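Long-range contacts in EAL domain protein (Vibrio cholerae serotype O1, PDB 6IJ2), which degrades the cyclic dinucleotides c-di-GMP and cGAMP as a phosphodiesterase, and is held here with the linear product 5'-pGpG and calcium: residues 24-29 / 46-51; 154-159 / 177-182; 211-216 / 231-236. The protein carries 1 engineered substitution. One frame throughout, in Å; residues are numbered along the deposited sequence.

How the interactions relate
Read from the N terminus, the EAL domain offers a worked example of a sheet built from successive local closures. Interaction 1 closes the first loop, a beta hairpin whose strands run antiparallel. Interaction 2 closes a beta-alpha-beta unit between 154-159 and 177-182, and interaction 3 closes another between 211-216 and 231-236. The three follow in series, none enclosing or crossing another. All reach the same sheet: strand 177-180 lies beside 211-214, so interactions 2 and 3 touch and share one calcium ion, while strand 233-244 pairs beside 27-35, closing the sheet on itself, although interactions 1 and 3 remain about 6 Å apart at their nearest atoms. Interaction 1 contacts the second guanosine of the product.

Interaction 1 (24-29 / 46-51); sequences FDFTMA and ALVRGL. With nucleotides of chain B.
Ala29 lays its CB over one face of the Arg49 guanidinium, 4.0 Å above its plane and offset toward the rim. The arginine chain bends at chi2 (-65°), and its NH1 and NH2 both donate to OP1 of G2 of chain B, each at 2.9 Å, near the plane of the group. NH2 also donates a hydrogen bond to Val48 O, which helps fix how the guanidinium is turned toward the phosphate. The adjoining residues point to the other face of the sheet: Met28 CE and Val48 CG2 press together at 3.5 Å, tighter than usual, with Met28 CE lying in plane at the edge of the Phe26 ring. Val48 CG2 reaches that ring obliquely, 3.5 Å from Phe26 CD2. Both sets of side chains project from a beta hairpin of the EAL domain, strands 27-35 and 41-49, in which Thr27 with Arg49 and Ala29 with Leu47 are antiparallel hydrogen-bonded pairs. Between them sits the non-hydrogen-bonded pair Met28 with Val48, whose N donates almost straight to N7 of the guanine (2.8 Å, 175°). Helix 68-85 packs against Phe26 and Val48. At the exposed end, Leu51 CD1 lies against Asp25 CB, while Asp25 OD1 forms a salt bridge with Lys78.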
loop_
_atom_site.group_PDB
_atom_site.type_symbol
_atom_site.label_atom_id
_atom_site.label_comp_id
_atom_site.label_asym_id
_atom_site.label_seq_id
_atom_site.Cartn_x
_atom_site.Cartn_y
_atom_site.Cartn_z
ATOM N N PHE A 24 -14.649 27.654 13.566
ATOM C CA PHE A 24 -14.687 27.947 12.144
ATOM C C PHE A 24 -15.918 27.277 11.556
ATOM O O PHE A 24 -16.467 26.337 12.132
ATOM C CB PHE A 24 -13.419 27.458 11.428
ATOM C CG PHE A 24 -13.180 25.977 11.563
ATOM C CD1 PHE A 24 -12.489 25.469 12.651
ATOM C CD2 PHE A 24 -13.649 25.096 10.606
ATOM C CE1 PHE A 24 -12.272 24.106 12.780
ATOM C CE2 PHE A 24 -13.433 23.730 10.730
ATOM C CZ PHE A 24 -12.744 23.238 11.820
ATOM N N ASP A 25 -16.351 27.766 10.417
ATOM C CA ASP A 25 -17.470 27.194 9.674
ATOM C C ASP A 25 -16.956 26.818 8.272
ATOM O O ASP A 25 -15.901 27.234 7.875
ATOM C CB ASP A 25 -18.664 28.135 9.593
ATOM C CG ASP A 25 -19.983 27.392 9.461
ATOM O OD1 ASP A 25 -20.015 26.175 9.613
ATOM O OD2 ASP A 25 -21.006 28.022 9.221
ATOM N N PHE A 26 -17.749 26.073 7.517
ATOM C CA PHE A 26 -17.364 25.560 6.207
ATOM C C PHE A 26 -18.616 24.987 5.558
ATOM O O PHE A 26 -19.682 24.928 6.176
ATOM C CB PHE A 26 -16.268 24.494 6.316
ATOM C CG PHE A 26 -16.661 23.326 7.168
ATOM C CD1 PHE A 26 -16.542 23.386 8.547
ATOM C CD2 PHE A 26 -17.168 22.175 6.593
ATOM C CE1 PHE A 26 -16.925 22.320 9.334
ATOM C CE2 PHE A 26 -17.542 21.103 7.377
ATOM C CZ PHE A 26 -17.427 21.178 8.749
ATOM N N THR A 27 -18.478 24.564 4.309
ATOM C CA THR A 27 -19.597 23.945 3.606
ATOM C C THR A 27 -19.021 22.870 2.691
ATOM O O THR A 27 -17.879 22.440 2.874
ATOM C CB THR A 27 -20.438 25.014 2.878
ATOM O OG1 THR A 27 -21.621 24.418 2.335
ATOM C CG2 THR A 27 -19.648 25.675 1.763
ATOM N N MET A 28 -19.805 22.441 1.704
ATOM C CA MET A 28 -19.439 21.314 0.862
ATOM C C MET A 28 -19.488 21.681 -0.611
ATOM O O MET A 28 -20.317 22.483 -1.049
ATOM C CB MET A 28 -20.354 20.110 1.092
ATOM C CG MET A 28 -20.221 19.460 2.444
ATOM S SD MET A 28 -18.646 18.584 2.638
ATOM C CE MET A 28 -18.562 18.639 4.424
ATOM N N ALA A 29 -18.573 21.076 -1.362
ATOM C CA ALA A 29 -18.666 20.931 -2.803
ATOM C C ALA A 29 -19.001 19.477 -3.111
ATOM O O ALA A 29 -18.888 18.599 -2.251
ATOM C CB ALA A 29 -17.361 21.342 -3.496
ATOM N N ALA A 46 -18.913 14.248 -1.523
ATOM C CA ALA A 46 -18.919 15.513 -0.792
ATOM C C ALA A 46 -17.499 15.876 -0.364
ATOM O O ALA A 46 -16.777 15.045 0.202
ATOM C CB ALA A 46 -19.834 15.425 0.433
ATOM N N LEU A 47 -17.110 17.129 -0.606
ATOM C CA LEU A 47 -15.747 17.594 -0.362
ATOM C C LEU A 47 -15.799 18.911 0.393
ATOM O O LEU A 47 -16.504 19.834 -0.020
ATOM C CB LEU A 47 -14.992 17.787 -1.671
ATOM C CG LEU A 47 -14.822 16.512 -2.498
ATOM C CD1 LEU A 47 -14.498 16.895 -3.917
ATOM C CD2 LEU A 47 -13.708 15.644 -1.909
ATOM N N VAL A 48 -15.042 18.998 1.480
ATOM C CA VAL A 48 -15.101 20.168 2.350
ATOM C C VAL A 48 -14.556 21.404 1.636
ATOM O O VAL A 48 -13.578 21.336 0.877
ATOM C CB VAL A 48 -14.331 19.862 3.647
ATOM C CG1 VAL A 48 -13.242 20.881 3.899
ATOM C CG2 VAL A 48 -15.279 19.785 4.820
ATOM N N ARG A 49 -15.192 22.551 1.882
ATOM C CA ARG A 49 -14.775 23.833 1.335
ATOM C C ARG A 49 -15.043 24.906 2.374
ATOM O O ARG A 49 -15.922 24.754 3.224
ATOM C CB ARG A 49 -15.535 24.205 0.048
ATOM C CG ARG A 49 -15.271 23.303 -1.147
ATOM C CD ARG A 49 -13.824 23.416 -1.608
ATOM N NE ARG A 49 -13.582 22.596 -2.789
ATOM C CZ ARG A 49 -13.160 21.338 -2.739
ATOM N NH1 ARG A 49 -12.966 20.644 -3.855
ATOM N NH2 ARG A 49 -12.941 20.769 -1.567
ATOM N N GLY A 50 -14.284 25.992 2.296
ATOM C CA GLY A 50 -14.582 27.149 3.114
ATOM C C GLY A 50 -15.878 27.808 2.678
ATOM O O GLY A 50 -16.451 27.501 1.631
ATOM N N LEU A 51 -16.350 28.749 3.504
ATOM C CA LEU A 51 -17.604 29.433 3.195
ATOM C C LEU A 51 -17.496 30.279 1.931
ATOM O O LEU A 51 -18.511 30.546 1.276
ATOM C CB LEU A 51 -18.039 30.305 4.380
ATOM C CG LEU A 51 -18.527 29.531 5.609
ATOM C CD1 LEU A 51 -19.022 30.485 6.686
ATOM C CD2 LEU A 51 -19.602 28.509 5.231
ATOM P P G B 2 -10.010 18.396 -2.462
ATOM O OP1 G B 2 -11.418 18.526 -2.619
ATOM O OP2 G B 2 -9.192 19.562 -2.407
ATOM O "O5'" G B 2 -9.687 17.535 -1.182
ATOM C "C5'" G B 2 -8.385 17.492 -0.613
ATOM C "C4'" G B 2 -8.334 16.437 0.456
ATOM O "O4'" G B 2 -9.317 16.737 1.466
ATOM C "C3'" G B 2 -8.630 15.012 -0.009
ATOM O "O3'" G B 2 -7.743 14.069 0.563
ATOM C "C2'" G B 2 -10.020 14.744 0.547
ATOM O "O2'" G B 2 -10.313 13.406 0.847
ATOM C "C1'" G B 2 -9.992 15.572 1.824
ATOM N N9 G B 2 -11.339 15.929 2.225
ATOM C C8 G B 2 -12.239 16.684 1.521
ATOM N N7 G B 2 -13.398 16.776 2.106
ATOM C C5 G B 2 -13.262 16.013 3.251
ATOM C C6 G B 2 -14.188 15.734 4.281
ATOM O O6 G B 2 -15.354 16.098 4.380
ATOM N N1 G B 2 -13.635 14.928 5.262
ATOM C C2 G B 2 -12.357 14.441 5.247
ATOM N N2 G B 2 -12.012 13.670 6.278
ATOM N N3 G B 2 -11.478 14.706 4.301
ATOM C C4 G B 2 -11.993 15.490 3.341
HETATM O O HOH W 1 -14.886 29.189 5.923
#

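Interaction 2 (154-159 / 177-182); sequences QTAIDD and IVKVDM. With CA (calcium ion), chain I; CA (calcium ion), chain L; CA (calcium ion), chain J; CA (calcium ion), chain K.
Thr155 O accepts a hydrogen bond from Ile177 N, opening a pairing that illustrates how a parallel strand pair can carry a metal centre at its C-terminal end. Ala156 comes next: its CB meets Ile177 CG2 at 4.0 Å, and its CA rests against Ile177 O in a CA-H...O contact of 3.0 Å. Ile157 grips the neighbouring strand through both backbone polar atoms, its N donating to Ile177 O and its O accepting from Lys179 N at 2.8 Å. On the other face of the sheet its side chain lies beside that of Val178, pointing the same way, with Leu170 of helix 166-170 against both. At Asp158 the chain turns a corner. CG anti to the backbone N (chi1 -164°) swings the carboxylate to where OD1 bridges two calcium ions, 2.3 Å from that of chain I and 2.7 Å from that of chain J; OD2 also binds the latter, and the backbone O the former. Lys179 bends at chi2 and chi3; its NZ donates to a water on the chain J ion and forms a salt bridge with Glu128. Asp159 OD1 joins the chain I site (2.5 Å), whose protein share Glu215 completes. Both Asp159 carboxylate oxygens hold the chain L ion, and its backbone O that of chain K. Paired aspartates at the C-terminal side of a barrel strand are a hallmark of the EAL phosphodiesterase metal centre.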
loop_
_atom_site.group_PDB
_atom_site.type_symbol
_atom_site.label_atom_id
_atom_site.label_comp_id
_atom_site.label_asym_id
_atom_site.label_seq_id
_atom_site.Cartn_x
_atom_site.Cartn_y
_atom_site.Cartn_z
ATOM N N GLN A 154 -23.249 2.007 2.394
ATOM C CA GLN A 154 -22.258 1.551 1.435
ATOM C C GLN A 154 -20.871 1.977 1.919
ATOM O O GLN A 154 -20.732 2.952 2.661
ATOM C CB GLN A 154 -22.548 2.126 0.046
ATOM C CG GLN A 154 -23.818 1.567 -0.602
ATOM C CD GLN A 154 -23.650 0.118 -1.030
ATOM O OE1 GLN A 154 -22.781 -0.204 -1.840
ATOM N NE2 GLN A 154 -24.468 -0.761 -0.472
ATOM N N THR A 155 -19.854 1.203 1.545
ATOM C CA THR A 155 -18.478 1.462 1.968
ATOM C C THR A 155 -17.528 1.379 0.789
ATOM O O THR A 155 -17.746 0.613 -0.158
ATOM C CB THR A 155 -18.009 0.471 3.044
ATOM O OG1 THR A 155 -17.964 -0.848 2.483
ATOM C CG2 THR A 155 -18.980 0.493 4.236
ATOM N N ALA A 156 -16.427 2.135 0.892
ATOM C CA ALA A 156 -15.391 2.154 -0.133
ATOM C C ALA A 156 -14.019 2.314 0.497
ATOM O O ALA A 156 -13.863 3.054 1.475
ATOM C CB ALA A 156 -15.595 3.298 -1.137
ATOM N N ILE A 157 -13.027 1.644 -0.089
ATOM C CA ILE A 157 -11.625 1.982 0.158
ATOM C C ILE A 157 -11.269 3.155 -0.749
ATOM O O ILE A 157 -11.421 3.078 -1.967
ATOM C CB ILE A 157 -10.709 0.774 -0.093
ATOM C CG1 ILE A 157 -11.016 -0.316 0.938
ATOM C CG2 ILE A 157 -9.243 1.183 -0.027
ATOM C CD1 ILE A 157 -10.224 -1.559 0.749
ATOM N N ASP A 158 -10.835 4.260 -0.149
ATOM C CA ASP A 158 -10.670 5.513 -0.887
ATOM C C ASP A 158 -9.388 5.534 -1.723
ATOM O O ASP A 158 -9.381 6.007 -2.867
ATOM C CB ASP A 158 -10.686 6.666 0.122
ATOM C CG ASP A 158 -10.914 8.034 -0.511
ATOM O OD1 ASP A 158 -10.942 8.170 -1.748
ATOM O OD2 ASP A 158 -11.103 8.986 0.267
ATOM N N ASP A 159 -8.292 5.035 -1.190
ATOM C CA ASP A 159 -7.027 5.406 -1.794
ATOM C C ASP A 159 -6.253 4.171 -2.182
ATOM O O ASP A 159 -5.099 4.011 -1.803
ATOM C CB ASP A 159 -6.204 6.281 -0.843
ATOM C CG ASP A 159 -6.942 7.555 -0.403
ATOM O OD1 ASP A 159 -7.941 7.952 -1.045
ATOM O OD2 ASP A 159 -6.500 8.174 0.593
ATOM N N ILE A 177 -17.061 -0.876 -2.765
ATOM C CA ILE A 177 -16.328 -0.221 -3.836
ATOM C C ILE A 177 -14.871 -0.053 -3.412
ATOM O O ILE A 177 -14.564 0.123 -2.229
ATOM C CB ILE A 177 -16.995 1.136 -4.179
ATOM C CG1 ILE A 177 -18.253 0.872 -5.028
ATOM C CG2 ILE A 177 -16.044 2.074 -4.892
ATOM C CD1 ILE A 177 -19.123 2.078 -5.274
ATOM N N VAL A 178 -13.962 -0.152 -4.377
ATOM C CA VAL A 178 -12.569 0.250 -4.176
ATOM C C VAL A 178 -12.287 1.367 -5.166
ATOM O O VAL A 178 -12.469 1.185 -6.377
ATOM C CB VAL A 178 -11.585 -0.920 -4.338
ATOM C CG1 VAL A 178 -10.146 -0.401 -4.408
ATOM C CG2 VAL A 178 -11.657 -1.815 -3.133
ATOM N N LYS A 179 -11.915 2.542 -4.648
ATOM C CA LYS A 179 -11.559 3.682 -5.487
ATOM C C LYS A 179 -10.075 3.612 -5.805
ATOM O O LYS A 179 -9.255 3.477 -4.896
ATOM C CB LYS A 179 -11.890 5.006 -4.789
ATOM C CG LYS A 179 -13.380 5.112 -4.512
ATOM C CD LYS A 179 -13.990 6.423 -5.032
ATOM C CE LYS A 179 -13.747 7.538 -4.129
ATOM N NZ LYS A 179 -14.414 8.827 -4.553
ATOM N N VAL A 180 -9.732 3.694 -7.087
ATOM C CA VAL A 180 -8.340 3.540 -7.517
ATOM C C VAL A 180 -7.730 4.920 -7.675
ATOM O O VAL A 180 -8.228 5.745 -8.454
ATOM C CB VAL A 180 -8.234 2.732 -8.818
ATOM C CG1 VAL A 180 -6.755 2.629 -9.242
ATOM C CG2 VAL A 180 -8.817 1.349 -8.612
ATOM N N ASP A 181 -6.618 5.141 -6.967
ATOM C CA ASP A 181 -5.974 6.445 -6.926
ATOM C C ASP A 181 -5.601 6.905 -8.330
ATOM O O ASP A 181 -5.206 6.106 -9.183
ATOM C CB ASP A 181 -4.717 6.373 -6.058
ATOM C CG ASP A 181 -4.018 7.702 -5.941
ATOM O OD1 ASP A 181 -4.508 8.565 -5.197
ATOM O OD2 ASP A 181 -2.983 7.896 -6.600
ATOM N N MET A 182 -5.676 8.216 -8.554
ATOM C CA MET A 182 -5.409 8.743 -9.887
ATOM C C MET A 182 -3.983 8.471 -10.343
ATOM O O MET A 182 -3.726 8.425 -11.553
ATOM C CB MET A 182 -5.679 10.242 -9.940
ATOM C CG MET A 182 -4.759 11.101 -9.130
ATOM S SD MET A 182 -5.231 12.823 -9.390
ATOM C CE MET A 182 -3.640 13.591 -9.150
HETATM CA CA CA I . -9.098 8.356 -3.173
HETATM CA CA CA L . -8.169 9.972 0.884
HETATM CA CA CA J . -12.349 10.426 -1.237
HETATM CA CA CA K . -3.768 3.237 0.078
HETATM O O HOH W 2 -12.162 10.498 -3.547
HETATM O O HOH W 3 -6.776 8.412 -3.397
HETATM O O HOH W 4 -4.055 4.888 1.948
HETATM O O HOH W 5 -5.620 2.017 0.948
HETATM O O HOH W 6 -8.292 11.692 2.539
#

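Interaction 3 (211-216 / 231-236); sequences QPLAEG and VELMQG. With CA (calcium ion), chain I; nucleotides of chain B.
Leu213 and Leu233 carry the apolar part of the contact, their side chains crossing at about a right angle with Leu213 CG 3.7 Å from Leu233 CB. Leu233 CD1 also lies 3.6 Å from Gln211 CD, the two side chains again crossing at about a right angle. Beyond them, Leu213 CD2 lies against CB and OE1 of Gln235. The other face of the sheet bears Ala214, whose CB touches Val231 CG1 and Met234 CG, with Leu226 of helix 220-229 packed on Ala214 and Met234. Among the backbone bonds, Ala214 donates from N to Leu233 O, and its O takes a hydrogen bond from Gln235 N at 2.9 Å, nearly in line with the carbonyl. A water accepts from Glu232 N and donates to Pro212 O, bridging the segments before the strands pair. Polar side chains gather toward the opposite end. The extended chain of Gln235 carries its amide to three partners: OE1 accepts from Lys179 NZ, and NE2 donates to Gln31 and Glu45. Metal binding falls to Glu215, which is bidentate, with OE1 at 2.5 Å and OE2 at 2.3 Å from the chain I calcium ion. OP3 of G1 of chain B binds the same ion. Gly216 CA and Gly236 CA both approach O6 of that guanine, at 3.4 and 3.5 Å. A beta-alpha-beta crossover through helix 220-229, delivering a metal-binding glutamate just past its first strand, belongs to the EAL-domain barrel and its active site.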
loop_
_atom_site.group_PDB
_atom_site.type_symbol
_atom_site.label_atom_id
_atom_site.label_comp_id
_atom_site.label_asym_id
_atom_site.label_seq_id
_atom_site.Cartn_x
_atom_site.Cartn_y
_atom_site.Cartn_z
ATOM N N GLN A 211 -16.620 -3.595 -6.506
ATOM C CA GLN A 211 -16.813 -2.760 -7.682
ATOM C C GLN A 211 -15.719 -1.704 -7.777
ATOM O O GLN A 211 -15.534 -0.924 -6.823
ATOM C CB GLN A 211 -18.188 -2.102 -7.636
ATOM C CG GLN A 211 -18.517 -1.268 -8.840
ATOM C CD GLN A 211 -20.015 -0.970 -8.923
ATOM O OE1 GLN A 211 -20.701 -0.886 -7.903
ATOM N NE2 GLN A 211 -20.520 -0.820 -10.138
ATOM N N PRO A 212 -14.990 -1.625 -8.890
ATOM C CA PRO A 212 -13.935 -0.625 -9.013
ATOM C C PRO A 212 -14.482 0.720 -9.432
ATOM O O PRO A 212 -15.532 0.826 -10.070
ATOM C CB PRO A 212 -13.027 -1.202 -10.106
ATOM C CG PRO A 212 -13.990 -1.927 -10.989
ATOM C CD PRO A 212 -15.039 -2.510 -10.070
ATOM N N LEU A 213 -13.736 1.757 -9.055
ATOM C CA LEU A 213 -14.048 3.134 -9.410
ATOM C C LEU A 213 -12.733 3.848 -9.680
ATOM O O LEU A 213 -11.896 3.952 -8.782
ATOM C CB LEU A 213 -14.808 3.824 -8.275
ATOM C CG LEU A 213 -15.481 5.182 -8.487
ATOM C CD1 LEU A 213 -16.461 5.432 -7.350
ATOM C CD2 LEU A 213 -14.429 6.290 -8.525
ATOM N N ALA A 214 -12.569 4.395 -10.879
ATOM C CA ALA A 214 -11.322 5.059 -11.235
ATOM C C ALA A 214 -11.398 6.541 -10.886
ATOM O O ALA A 214 -12.274 7.255 -11.392
ATOM C CB ALA A 214 -11.019 4.863 -12.723
ATOM N N GLU A 215 -10.480 6.998 -10.030
ATOM C CA GLU A 215 -10.395 8.388 -9.600
ATOM C C GLU A 215 -9.487 9.215 -10.504
ATOM O O GLU A 215 -8.518 8.717 -11.080
ATOM C CB GLU A 215 -9.863 8.500 -8.170
ATOM C CG GLU A 215 -10.707 7.831 -7.091
ATOM C CD GLU A 215 -10.152 8.087 -5.687
ATOM O OE1 GLU A 215 -10.955 8.362 -4.785
ATOM O OE2 GLU A 215 -8.913 8.029 -5.484
ATOM N N GLY A 216 -9.796 10.507 -10.583
ATOM C CA GLY A 216 -8.885 11.455 -11.197
ATOM C C GLY A 216 -8.696 11.303 -12.689
ATOM O O GLY A 216 -7.615 11.622 -13.200
ATOM N N VAL A 231 -13.849 -1.003 -16.395
ATOM C CA VAL A 231 -14.267 -0.077 -15.346
ATOM C C VAL A 231 -15.566 0.589 -15.767
ATOM O O VAL A 231 -15.701 1.055 -16.907
ATOM C CB VAL A 231 -13.191 0.978 -15.068
ATOM C CG1 VAL A 231 -13.698 1.936 -13.970
ATOM C CG2 VAL A 231 -11.841 0.345 -14.653
ATOM N N GLU A 232 -16.534 0.641 -14.851
ATOM C CA GLU A 232 -17.773 1.356 -15.126
ATOM C C GLU A 232 -17.828 2.691 -14.397
ATOM O O GLU A 232 -18.060 3.722 -15.027
ATOM C CB GLU A 232 -18.975 0.491 -14.745
ATOM C CG GLU A 232 -19.066 -0.778 -15.568
ATOM C CD GLU A 232 -20.467 -1.373 -15.547
ATOM O OE1 GLU A 232 -21.322 -0.844 -14.812
ATOM O OE2 GLU A 232 -20.714 -2.356 -16.281
ATOM N N LEU A 233 -17.565 2.699 -13.091
ATOM C CA LEU A 233 -17.649 3.928 -12.311
ATOM C C LEU A 233 -16.363 4.731 -12.439
ATOM O O LEU A 233 -15.259 4.208 -12.211
ATOM C CB LEU A 233 -17.928 3.620 -10.839
ATOM C CG LEU A 233 -19.177 2.801 -10.545
ATOM C CD1 LEU A 233 -19.362 2.617 -9.038
ATOM C CD2 LEU A 233 -20.390 3.480 -11.166
ATOM N N MET A 234 -16.495 6.010 -12.791
ATOM C CA MET A 234 -15.335 6.884 -12.901
ATOM C C MET A 234 -15.641 8.249 -12.298
ATOM O O MET A 234 -16.799 8.662 -12.170
ATOM C CB MET A 234 -14.886 7.050 -14.363
ATOM C CG MET A 234 -14.440 5.735 -15.007
ATOM S SD MET A 234 -13.641 6.014 -16.592
ATOM C CE MET A 234 -13.982 4.481 -17.464
ATOM N N GLN A 235 -14.570 8.945 -11.941
ATOM C CA GLN A 235 -14.642 10.263 -11.334
ATOM C C GLN A 235 -13.424 11.042 -11.805
ATOM O O GLN A 235 -12.357 10.459 -12.012
ATOM C CB GLN A 235 -14.676 10.121 -9.807
ATOM C CG GLN A 235 -14.825 11.378 -9.032
ATOM C CD GLN A 235 -14.905 11.118 -7.534
ATOM O OE1 GLN A 235 -14.956 9.962 -7.077
ATOM N NE2 GLN A 235 -14.910 12.181 -6.767
ATOM N N GLY A 236 -13.574 12.344 -11.993
ATOM C CA GLY A 236 -12.418 13.134 -12.375
ATOM C C GLY A 236 -12.798 14.398 -13.118
ATOM O O GLY A 236 -13.920 14.570 -13.591
HETATM CA CA CA I . -9.098 8.356 -3.173
ATOM O OP3 G B 1 -9.148 10.688 -2.970
ATOM P P G B 1 -9.189 11.818 -2.081
ATOM O OP1 G B 1 -10.471 11.944 -1.460
ATOM O OP2 G B 1 -8.054 11.677 -1.230
ATOM O "O5'" G B 1 -8.910 13.028 -3.047
ATOM C "C5'" G B 1 -9.946 13.914 -3.455
ATOM C "C4'" G B 1 -9.346 15.147 -4.088
ATOM O "O4'" G B 1 -9.089 14.891 -5.483
ATOM C "C3'" G B 1 -10.202 16.418 -4.049
ATOM O "O3'" G B 1 -9.487 17.556 -3.614
ATOM C "C2'" G B 1 -10.592 16.620 -5.506
ATOM O "O2'" G B 1 -10.731 17.946 -5.923
ATOM C "C1'" G B 1 -9.387 16.034 -6.221
ATOM N N9 G B 1 -9.676 15.635 -7.591
ATOM C C8 G B 1 -10.852 15.115 -8.069
ATOM N N7 G B 1 -10.810 14.843 -9.341
ATOM C C5 G B 1 -9.527 15.194 -9.723
ATOM C C6 G B 1 -8.892 15.118 -10.988
ATOM O O6 G B 1 -9.355 14.728 -12.051
ATOM N N1 G B 1 -7.589 15.588 -10.936
ATOM C C2 G B 1 -6.971 16.058 -9.808
ATOM N N2 G B 1 -5.708 16.447 -9.955
ATOM N N3 G B 1 -7.544 16.120 -8.621
ATOM C C4 G B 1 -8.813 15.673 -8.650
HETATM O O HOH W 7 -16.877 -0.048 -12.161
HETATM O O HOH W 3 -6.776 8.412 -3.397
#